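Local coordinates for protein L-lysine 6-monooxygenase (Pseudomonas syringae pv. tomato, PDB 5CQF) that probably hydroxylates the side-chain amine of L-lysine, as an FAD- and NADP-dependent monooxygenase of siderophore biosynthesis, at residues D371-V384 and N393-G405. Sequence-based numbering, arbitrary orientation.
Sequences DVDGGLLIDRDYRV and NIWVNGLSERSHG
Arg-402 fastens the loop 371-376, with its type I turn from Asp-371 to Gly-374, to the short helix 401-404. It meets Asp-373 side-on: NH2 bonds OD1 at 2.8 Å and NE bonds OD2 at 3.0 Å, the flat groups nearly coplanar (22°). The chain bends at chi3 (-68°), which brings the guanidinium edge against the loop. NH1 and NH2 then share Leu-376 O. Asp-373 OD1 also accepts Gly-375 N, an Asx turn. A water joins Asp-371 OD2, Leu-376 O, Ile-378 N and Ser-403 OG.

The tight part lies beside this network. Ile-378 CD1 packs on Ser-403 OG, and its CG2 meets His-404 NE2. Tyr-382 CE1 sits over one face of the His-404 ring, the planes 48° apart, while His-404 ND1 bonds His-263. Val-396 CG2 touches Val-384 CG2 and Leu-376 CD2, each at 4.0 Å. Trp-395 NE1 is buried without a partner.

The outer side is looser: Arg-383, Asn-393 and, at the other end, Asp-373 are partly exposed. Arg-383 NE and NH2 reach Asn-393 OD1 from opposite faces of the amide. Arg-383 CG lies over the five-membered ring of Trp-395.

Val-384 N to Ile-394 O (2.7 Å) and Val-396 N to Tyr-382 O flank Arg-383 and Trp-395, a single antiparallel bridge and non-hydrogen-bonded pair. It sets Arg-383 against strand 393-396, an outermost strand of a parallel sheet within this chain, consistent with the Rossmann-type FAD-binding fold of these flavin monooxygenases.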
loop_
_atom_site.group_PDB
_atom_site.type_symbol
_atom_site.label_atom_id
_atom_site.label_comp_id
_atom_site.label_asym_id
_atom_site.label_seq_id
_atom_site.Cartn_x
_atom_site.Cartn_y
_atom_site.Cartn_z
ATOM N N ASP A 371 -22.650 9.742 40.092
ATOM C CA ASP A 371 -22.812 8.547 39.292
ATOM C C ASP A 371 -22.620 7.357 40.246
ATOM O O ASP A 371 -22.408 7.537 41.441
ATOM C CB ASP A 371 -21.772 8.521 38.151
ATOM C CG ASP A 371 -22.190 7.621 36.956
ATOM O OD1 ASP A 371 -23.231 6.901 37.026
ATOM O OD2 ASP A 371 -21.455 7.632 35.931
ATOM N N VAL A 372 -22.650 6.146 39.717
ATOM C CA VAL A 372 -22.605 4.945 40.554
ATOM C C VAL A 372 -21.303 4.814 41.360
ATOM O O VAL A 372 -21.236 4.041 42.323
ATOM C CB VAL A 372 -22.835 3.663 39.711
ATOM C CG1 VAL A 372 -24.082 3.832 38.836
ATOM C CG2 VAL A 372 -21.601 3.319 38.867
ATOM N N ASP A 373 -20.270 5.564 40.971
ATOM C CA ASP A 373 -18.990 5.474 41.664
ATOM C C ASP A 373 -18.686 6.733 42.501
ATOM O O ASP A 373 -17.553 6.938 42.940
ATOM C CB ASP A 373 -17.871 5.178 40.656
ATOM C CG ASP A 373 -17.812 6.202 39.545
ATOM O OD1 ASP A 373 -18.422 7.297 39.715
ATOM O OD2 ASP A 373 -17.199 5.893 38.495
ATOM N N GLY A 374 -19.695 7.567 42.722
ATOM C CA GLY A 374 -19.505 8.844 43.412
ATOM C C GLY A 374 -19.029 9.957 42.496
ATOM O O GLY A 374 -19.190 11.135 42.824
ATOM N N GLY A 375 -18.462 9.603 41.342
ATOM C CA GLY A 375 -17.963 10.601 40.401
ATOM C C GLY A 375 -19.031 11.384 39.643
ATOM O O GLY A 375 -20.223 11.308 39.933
ATOM N N LEU A 376 -18.579 12.119 38.634
ATOM C CA LEU A 376 -19.439 12.984 37.851
ATOM C C LEU A 376 -20.433 12.173 37.067
ATOM O O LEU A 376 -20.103 11.111 36.574
ATOM C CB LEU A 376 -18.615 13.841 36.883
ATOM C CG LEU A 376 -18.366 15.321 37.208
ATOM C CD1 LEU A 376 -18.257 15.603 38.694
ATOM C CD2 LEU A 376 -17.117 15.815 36.468
ATOM N N LEU A 377 -21.647 12.702 36.956
ATOM C CA LEU A 377 -22.706 12.101 36.169
ATOM C C LEU A 377 -22.882 12.928 34.897
ATOM O O LEU A 377 -23.359 14.054 34.924
ATOM C CB LEU A 377 -23.997 12.062 36.979
ATOM C CG LEU A 377 -25.207 11.365 36.351
ATOM C CD1 LEU A 377 -24.873 9.979 35.805
ATOM C CD2 LEU A 377 -26.297 11.274 37.422
ATOM N N ILE A 378 -22.460 12.366 33.779
ATOM C CA ILE A 378 -22.314 13.151 32.531
ATOM C C ILE A 378 -23.266 12.621 31.464
ATOM O O ILE A 378 -23.328 11.421 31.232
ATOM C CB ILE A 378 -20.847 13.153 32.035
ATOM C CG1 ILE A 378 -19.933 13.667 33.156
ATOM C CG2 ILE A 378 -20.691 14.042 30.810
ATOM C CD1 ILE A 378 -18.449 13.460 32.940
ATOM N N ASP A 379 -24.015 13.507 30.813
ATOM C CA ASP A 379 -24.981 13.039 29.833
ATOM C C ASP A 379 -24.318 12.911 28.448
ATOM O O ASP A 379 -23.084 13.052 28.324
ATOM C CB ASP A 379 -26.241 13.909 29.863
ATOM C CG ASP A 379 -26.058 15.222 29.203
ATOM O OD1 ASP A 379 -25.063 15.342 28.472
ATOM O OD2 ASP A 379 -26.923 16.126 29.391
ATOM N N ARG A 380 -25.127 12.615 27.429
ATOM C CA ARG A 380 -24.635 12.329 26.076
ATOM C C ARG A 380 -24.043 13.573 25.384
ATOM O O ARG A 380 -23.177 13.459 24.479
ATOM C CB ARG A 380 -25.775 11.708 25.230
ATOM C CG ARG A 380 -25.443 11.455 23.754
ATOM C CD ARG A 380 -24.344 10.411 23.597
ATOM N NE ARG A 380 -23.874 10.292 22.226
ATOM C CZ ARG A 380 -22.940 11.064 21.647
ATOM N NH1 ARG A 380 -22.321 12.058 22.292
ATOM N NH2 ARG A 380 -22.616 10.826 20.382
ATOM N N ASP A 381 -24.527 14.742 25.817
ATOM C CA ASP A 381 -24.042 16.058 25.383
ATOM C C ASP A 381 -22.946 16.645 26.270
ATOM O O ASP A 381 -22.743 17.866 26.282
ATOM C CB ASP A 381 -25.213 17.050 25.355
ATOM C CG ASP A 381 -26.149 16.787 24.220
ATOM O OD1 ASP A 381 -25.686 16.797 23.057
ATOM O OD2 ASP A 381 -27.346 16.572 24.484
ATOM N N TYR A 382 -22.306 15.792 27.068
ATOM C CA TYR A 382 -21.132 16.163 27.854
ATOM C C TYR A 382 -21.434 17.142 29.013
ATOM O O TYR A 382 -20.523 17.776 29.539
ATOM C CB TYR A 382 -20.026 16.669 26.900
ATOM C CG TYR A 382 -19.703 15.626 25.819
ATOM C CD1 TYR A 382 -18.977 14.481 26.133
ATOM C CD2 TYR A 382 -20.191 15.744 24.536
ATOM C CE1 TYR A 382 -18.709 13.511 25.187
ATOM C CE2 TYR A 382 -19.908 14.782 23.562
ATOM C CZ TYR A 382 -19.168 13.667 23.895
ATOM O OH TYR A 382 -18.887 12.675 22.950
ATOM N N ARG A 383 -22.708 17.230 29.410
ATOM C CA ARG A 383 -23.145 18.123 30.490
ATOM C C ARG A 383 -23.104 17.396 31.823
ATOM O O ARG A 383 -23.458 16.216 31.907
ATOM C CB ARG A 383 -24.559 18.668 30.246
ATOM C CG ARG A 383 -24.823 19.933 31.048
ATOM C CD ARG A 383 -26.209 20.514 30.792
ATOM N NE ARG A 383 -26.724 21.286 31.939
ATOM C CZ ARG A 383 -27.158 20.767 33.106
ATOM N NH1 ARG A 383 -27.135 19.448 33.334
ATOM N NH2 ARG A 383 -27.615 21.577 34.071
ATOM N N VAL A 384 -22.656 18.103 32.852
ATOM C CA VAL A 384 -22.578 17.522 34.181
ATOM C C VAL A 384 -23.902 17.768 34.886
ATOM O O VAL A 384 -24.413 18.895 34.870
ATOM C CB VAL A 384 -21.488 18.158 35.054
ATOM C CG1 VAL A 384 -21.360 17.387 36.361
ATOM C CG2 VAL A 384 -20.154 18.197 34.338
ATOM N N ASN A 393 -24.324 25.628 34.628
ATOM C CA ASN A 393 -24.022 24.500 33.782
ATOM C C ASN A 393 -22.548 24.271 33.641
ATOM O O ASN A 393 -21.741 25.205 33.562
ATOM C CB ASN A 393 -24.636 24.704 32.417
ATOM C CG ASN A 393 -26.106 25.025 32.502
ATOM O OD1 ASN A 393 -26.926 24.132 32.672
ATOM N ND2 ASN A 393 -26.446 26.309 32.395
ATOM N N ILE A 394 -22.210 22.990 33.611
ATOM C CA ILE A 394 -20.839 22.561 33.452
ATOM C C ILE A 394 -20.806 21.440 32.430
ATOM O O ILE A 394 -21.713 20.599 32.393
ATOM C CB ILE A 394 -20.238 22.084 34.786
ATOM C CG1 ILE A 394 -20.394 23.163 35.885
ATOM C CG2 ILE A 394 -18.765 21.736 34.613
ATOM C CD1 ILE A 394 -20.278 22.624 37.285
ATOM N N TRP A 395 -19.757 21.459 31.606
ATOM C CA TRP A 395 -19.519 20.463 30.566
ATOM C C TRP A 395 -18.119 19.947 30.748
ATOM O O TRP A 395 -17.221 20.740 31.068
ATOM C CB TRP A 395 -19.602 21.093 29.194
ATOM C CG TRP A 395 -20.990 21.467 28.755
ATOM C CD1 TRP A 395 -21.849 20.703 28.019
ATOM C CD2 TRP A 395 -21.668 22.706 28.996
ATOM N NE1 TRP A 395 -23.018 21.382 27.805
ATOM C CE2 TRP A 395 -22.933 22.612 28.394
ATOM C CE3 TRP A 395 -21.340 23.862 29.687
ATOM C CZ2 TRP A 395 -23.864 23.634 28.450
ATOM C CZ3 TRP A 395 -22.263 24.887 29.739
ATOM C CH2 TRP A 395 -23.511 24.765 29.124
ATOM N N VAL A 396 -17.922 18.644 30.560
ATOM C CA VAL A 396 -16.571 18.095 30.458
ATOM C C VAL A 396 -16.321 17.681 29.013
ATOM O O VAL A 396 -16.940 16.759 28.526
ATOM C CB VAL A 396 -16.322 16.913 31.408
ATOM C CG1 VAL A 396 -14.887 16.400 31.269
ATOM C CG2 VAL A 396 -16.578 17.335 32.838
ATOM N N ASN A 397 -15.419 18.391 28.338
ATOM C CA ASN A 397 -15.186 18.208 26.896
ATOM C C ASN A 397 -14.171 17.106 26.599
ATOM O O ASN A 397 -13.052 17.364 26.138
ATOM C CB ASN A 397 -14.741 19.532 26.271
ATOM C CG ASN A 397 -14.848 19.533 24.773
ATOM O OD1 ASN A 397 -15.200 18.529 24.165
ATOM N ND2 ASN A 397 -14.547 20.679 24.158
ATOM N N GLY A 398 -14.574 15.871 26.842
ATOM C CA GLY A 398 -13.689 14.721 26.617
ATOM C C GLY A 398 -14.467 13.423 26.743
ATOM O O GLY A 398 -15.626 13.420 27.162
ATOM N N LEU A 399 -13.833 12.334 26.337
ATOM C CA LEU A 399 -14.364 11.004 26.549
ATOM C C LEU A 399 -13.773 10.381 27.812
ATOM O O LEU A 399 -12.757 10.839 28.324
ATOM C CB LEU A 399 -14.072 10.127 25.339
ATOM C CG LEU A 399 -14.917 10.489 24.107
ATOM C CD1 LEU A 399 -14.436 9.729 22.885
ATOM C CD2 LEU A 399 -16.386 10.184 24.347
ATOM N N SER A 400 -14.459 9.358 28.315
ATOM C CA SER A 400 -13.969 8.469 29.390
ATOM C C SER A 400 -14.731 7.156 29.317
ATOM O O SER A 400 -15.890 7.123 28.869
ATOM C CB SER A 400 -14.178 9.074 30.778
ATOM O OG SER A 400 -15.540 9.306 31.052
ATOM N N GLU A 401 -14.087 6.081 29.751
ATOM C CA GLU A 401 -14.753 4.798 29.838
ATOM C C GLU A 401 -15.989 4.878 30.759
ATOM O O GLU A 401 -17.052 4.369 30.417
ATOM C CB GLU A 401 -13.756 3.694 30.268
ATOM C CG GLU A 401 -12.711 3.462 29.173
ATOM C CD GLU A 401 -11.889 2.176 29.297
ATOM O OE1 GLU A 401 -11.347 1.727 28.256
ATOM O OE2 GLU A 401 -11.765 1.622 30.403
ATOM N N ARG A 402 -15.857 5.555 31.892
ATOM C CA ARG A 402 -16.876 5.500 32.955
ATOM C C ARG A 402 -18.159 6.241 32.532
ATOM O O ARG A 402 -19.252 5.819 32.867
ATOM C CB ARG A 402 -16.321 6.036 34.299
ATOM C CG ARG A 402 -15.929 7.526 34.271
ATOM C CD ARG A 402 -15.430 8.066 35.610
ATOM N NE ARG A 402 -16.492 8.127 36.604
ATOM C CZ ARG A 402 -17.444 9.054 36.627
ATOM N NH1 ARG A 402 -17.475 10.030 35.722
ATOM N NH2 ARG A 402 -18.369 9.023 37.569
ATOM N N SER A 403 -18.025 7.345 31.800
ATOM C CA SER A 403 -19.188 8.123 31.367
ATOM C C SER A 403 -19.631 7.779 29.950
ATOM O O SER A 403 -20.804 7.899 29.630
ATOM C CB SER A 403 -18.882 9.617 31.456
ATOM O OG SER A 403 -18.711 10.030 32.796
ATOM N N HIS A 404 -18.697 7.405 29.070
ATOM C CA HIS A 404 -19.033 7.285 27.651
ATOM C C HIS A 404 -18.647 5.969 27.000
ATOM O O HIS A 404 -18.897 5.785 25.823
ATOM C CB HIS A 404 -18.424 8.447 26.872
ATOM C CG HIS A 404 -18.749 9.783 27.452
ATOM N ND1 HIS A 404 -19.988 10.360 27.325
ATOM C CD2 HIS A 404 -18.005 10.651 28.177
ATOM C CE1 HIS A 404 -20.006 11.526 27.951
ATOM N NE2 HIS A 404 -18.808 11.738 28.463
ATOM N N GLY A 405 -18.053 5.045 27.752
ATOM C CA GLY A 405 -17.680 3.753 27.195
ATOM C C GLY A 405 -16.410 3.723 26.355
ATOM O O GLY A 405 -15.992 2.652 25.903
HETATM O O HOH W 1 -21.088 9.806 34.088
#